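Local coordinates for protein iron-containing superoxide dismutase B2 (PDB 3ESF) that probably protects the cell from oxidative damage by converting superoxide into hydrogen peroxide and oxygen at a mononuclear iron centre, at residues Lys31-Tyr36 with Phe74-Tyr79. The protein carries 1 engineered substitution. Residues are numbered along the deposited sequence; the frame is centred on the assembly and turned at random.
Sequences KHHMGY and FNHNFY. With FE (Fe (III) ion), chain E.
His33 and His76 meet where helices 22-45 and 64-81 pass in largely opposite directions, their local axes 10.2 Å apart at 137°, and the CA atoms of these two residues come within 6.5 Å. The His33 side chain reaches straight across the gap, its CG anti to the backbone N (chi1 -168°), and lays one ring face under CB of His76 in a CH-pi contact; the two side chains run past one another in reverse sense. The rings themselves meet obliquely, with centroids 5.0 Å apart. Asn77 folds its amide toward the rim of the His33 ring, bringing CG near the ring plane; no hydrogen bond joins the two. ND1 of His33 is hydrogen-bonded to NE1 of Trp80, one helical turn beyond His76. Tyr36 comes in from the next turn of its helix, and its CE2 lies 3.6 Å from CE1 of His76, with the Tyr36 side chain set roughly perpendicular to that of His76. Tyr36 OH is hydrogen-bonded to the Gln72 side chain, while the backbone O of Gln72 receives His76 ND1. With CG anti to the carbonyl carbon (chi1 -75°), the imidazole of His76 is brought towards the metal; the second-shell bond from ND1 holds the turn of the ring and directs NE2 at the iron, which it binds at 2.2 Å. A water bound at 2.1 Å, His28, Asp161 and His165 complete the coordination. From the same helix as His33, His32 sends its ring away from His76 to stack on His165 and bond Tyr168 of the second subunit, linking the site to the dimer interface. Two long helices running in roughly opposite directions that each supply a histidine, His28 and His76, to one metal, with aromatic residues packed around His76, are the hallmark of the alpha-hairpin domain of iron/manganese superoxide dismutases.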
loop_
_atom_site.group_PDB
_atom_site.type_symbol
_atom_site.label_atom_id
_atom_site.label_comp_id
_atom_site.label_asym_id
_atom_site.label_seq_id
_atom_site.Cartn_x
_atom_site.Cartn_y
_atom_site.Cartn_z
ATOM N N LYS A 31 -3.077 4.767 -15.513
ATOM C CA LYS A 31 -2.415 3.510 -15.161
ATOM C C LYS A 31 -3.200 2.724 -14.106
ATOM O O LYS A 31 -3.690 1.640 -14.413
ATOM C CB LYS A 31 -0.933 3.723 -14.795
ATOM C CG LYS A 31 -0.113 4.551 -15.849
ATOM C CD LYS A 31 -0.042 3.814 -17.195
ATOM C CE LYS A 31 1.186 4.190 -18.059
ATOM N NZ LYS A 31 1.495 5.659 -18.201
ATOM N N HIS A 32 -3.364 3.266 -12.895
ATOM C CA HIS A 32 -4.036 2.527 -11.826
ATOM C C HIS A 32 -5.520 2.324 -12.046
ATOM O O HIS A 32 -5.968 1.176 -12.079
ATOM C CB HIS A 32 -3.748 3.109 -10.427
ATOM C CG HIS A 32 -2.289 3.122 -10.098
ATOM N ND1 HIS A 32 -1.628 2.001 -9.645
ATOM C CD2 HIS A 32 -1.345 4.082 -10.255
ATOM C CE1 HIS A 32 -0.348 2.285 -9.485
ATOM N NE2 HIS A 32 -0.145 3.536 -9.860
ATOM N N HIS A 33 -6.262 3.418 -12.205
ATOM C CA HIS A 33 -7.728 3.380 -12.298
ATOM C C HIS A 33 -8.152 2.612 -13.563
ATOM O O HIS A 33 -8.913 1.631 -13.475
ATOM C CB HIS A 33 -8.335 4.812 -12.215
ATOM C CG HIS A 33 -9.832 4.847 -12.025
ATOM N ND1 HIS A 33 -10.558 6.018 -12.043
ATOM C CD2 HIS A 33 -10.738 3.851 -11.850
ATOM C CE1 HIS A 33 -11.844 5.745 -11.882
ATOM N NE2 HIS A 33 -11.976 4.433 -11.757
ATOM N N MET A 34 -7.634 3.019 -14.721
ATOM C CA MET A 34 -7.926 2.294 -15.962
ATOM C C MET A 34 -7.383 0.866 -15.984
ATOM O O MET A 34 -7.963 0.013 -16.617
ATOM C CB MET A 34 -7.441 3.045 -17.218
ATOM C CG MET A 34 -8.500 3.943 -17.899
ATOM S SD MET A 34 -10.085 3.212 -18.464
ATOM C CE MET A 34 -9.552 1.624 -19.060
ATOM N N GLY A 35 -6.274 0.628 -15.290
ATOM C CA GLY A 35 -5.741 -0.729 -15.133
ATOM C C GLY A 35 -6.729 -1.721 -14.545
ATOM O O GLY A 35 -6.784 -2.887 -14.985
ATOM N N TYR A 36 -7.504 -1.291 -13.554
ATOM C CA TYR A 36 -8.546 -2.141 -12.964
ATOM C C TYR A 36 -9.624 -2.496 -13.982
ATOM O O TYR A 36 -10.078 -3.635 -14.036
ATOM C CB TYR A 36 -9.188 -1.481 -11.725
ATOM C CG TYR A 36 -8.221 -1.199 -10.578
ATOM C CD1 TYR A 36 -7.520 -2.239 -9.961
ATOM C CD2 TYR A 36 -8.021 0.104 -10.104
ATOM C CE1 TYR A 36 -6.617 -1.992 -8.911
ATOM C CE2 TYR A 36 -7.125 0.363 -9.042
ATOM C CZ TYR A 36 -6.431 -0.704 -8.453
ATOM O OH TYR A 36 -5.554 -0.471 -7.414
ATOM N N PHE A 74 -15.097 1.616 -8.388
ATOM C CA PHE A 74 -16.063 2.484 -7.718
ATOM C C PHE A 74 -15.362 3.486 -6.789
ATOM O O PHE A 74 -15.709 4.669 -6.800
ATOM C CB PHE A 74 -17.066 1.625 -6.961
ATOM C CG PHE A 74 -17.982 2.388 -6.104
ATOM C CD1 PHE A 74 -19.297 2.625 -6.523
ATOM C CD2 PHE A 74 -17.554 2.898 -4.879
ATOM C CE1 PHE A 74 -20.176 3.355 -5.716
ATOM C CE2 PHE A 74 -18.424 3.646 -4.080
ATOM C CZ PHE A 74 -19.738 3.861 -4.486
ATOM N N ASN A 75 -14.374 3.016 -6.014
ATOM C CA ASN A 75 -13.654 3.861 -5.055
ATOM C C ASN A 75 -12.969 5.025 -5.769
ATOM O O ASN A 75 -13.017 6.132 -5.293
ATOM C CB ASN A 75 -12.608 3.069 -4.249
ATOM C CG ASN A 75 -13.227 2.096 -3.265
ATOM O OD1 ASN A 75 -14.432 2.130 -2.978
ATOM N ND2 ASN A 75 -12.406 1.221 -2.739
ATOM N N HIS A 76 -12.304 4.753 -6.893
ATOM C CA HIS A 76 -11.628 5.804 -7.663
ATOM C C HIS A 76 -12.585 6.767 -8.318
ATOM O O HIS A 76 -12.321 7.957 -8.381
ATOM C CB HIS A 76 -10.703 5.190 -8.712
ATOM C CG HIS A 76 -9.451 4.631 -8.125
ATOM N ND1 HIS A 76 -9.405 3.394 -7.519
ATOM C CD2 HIS A 76 -8.226 5.180 -7.968
ATOM C CE1 HIS A 76 -8.193 3.198 -7.034
ATOM N NE2 HIS A 76 -7.467 4.277 -7.271
ATOM N N ASN A 77 -13.690 6.247 -8.856
ATOM C CA ASN A 77 -14.741 7.110 -9.399
ATOM C C ASN A 77 -15.201 8.099 -8.322
ATOM O O ASN A 77 -15.303 9.316 -8.561
ATOM C CB ASN A 77 -15.954 6.293 -9.893
ATOM C CG ASN A 77 -15.680 5.529 -11.202
ATOM O OD1 ASN A 77 -14.702 5.788 -11.901
ATOM N ND2 ASN A 77 -16.592 4.621 -11.551
ATOM N N PHE A 78 -15.473 7.555 -7.144
ATOM C CA PHE A 78 -15.985 8.345 -6.031
ATOM C C PHE A 78 -14.932 9.359 -5.544
ATOM O O PHE A 78 -15.254 10.510 -5.219
ATOM C CB PHE A 78 -16.413 7.401 -4.889
ATOM C CG PHE A 78 -17.454 7.991 -3.993
ATOM C CD1 PHE A 78 -18.789 8.064 -4.405
ATOM C CD2 PHE A 78 -17.112 8.493 -2.752
ATOM C CE1 PHE A 78 -19.764 8.626 -3.576
ATOM C CE2 PHE A 78 -18.082 9.043 -1.911
ATOM C CZ PHE A 78 -19.402 9.110 -2.327
ATOM N N TYR A 79 -13.680 8.914 -5.501
ATOM C CA TYR A 79 -12.526 9.779 -5.190
ATOM C C TYR A 79 -12.393 11.026 -6.092
ATOM O O TYR A 79 -12.220 12.121 -5.581
ATOM C CB TYR A 79 -11.254 8.933 -5.298
ATOM C CG TYR A 79 -9.938 9.668 -5.110
ATOM C CD1 TYR A 79 -9.685 10.413 -3.947
ATOM C CD2 TYR A 79 -8.936 9.596 -6.095
ATOM C CE1 TYR A 79 -8.456 11.049 -3.756
ATOM C CE2 TYR A 79 -7.732 10.233 -5.934
ATOM C CZ TYR A 79 -7.475 10.949 -4.758
ATOM O OH TYR A 79 -6.250 11.571 -4.595
HETATM FE FE FE E . -5.673 4.877 -6.234
HETATM O O HOH W 1 -6.078 3.323 -4.822
#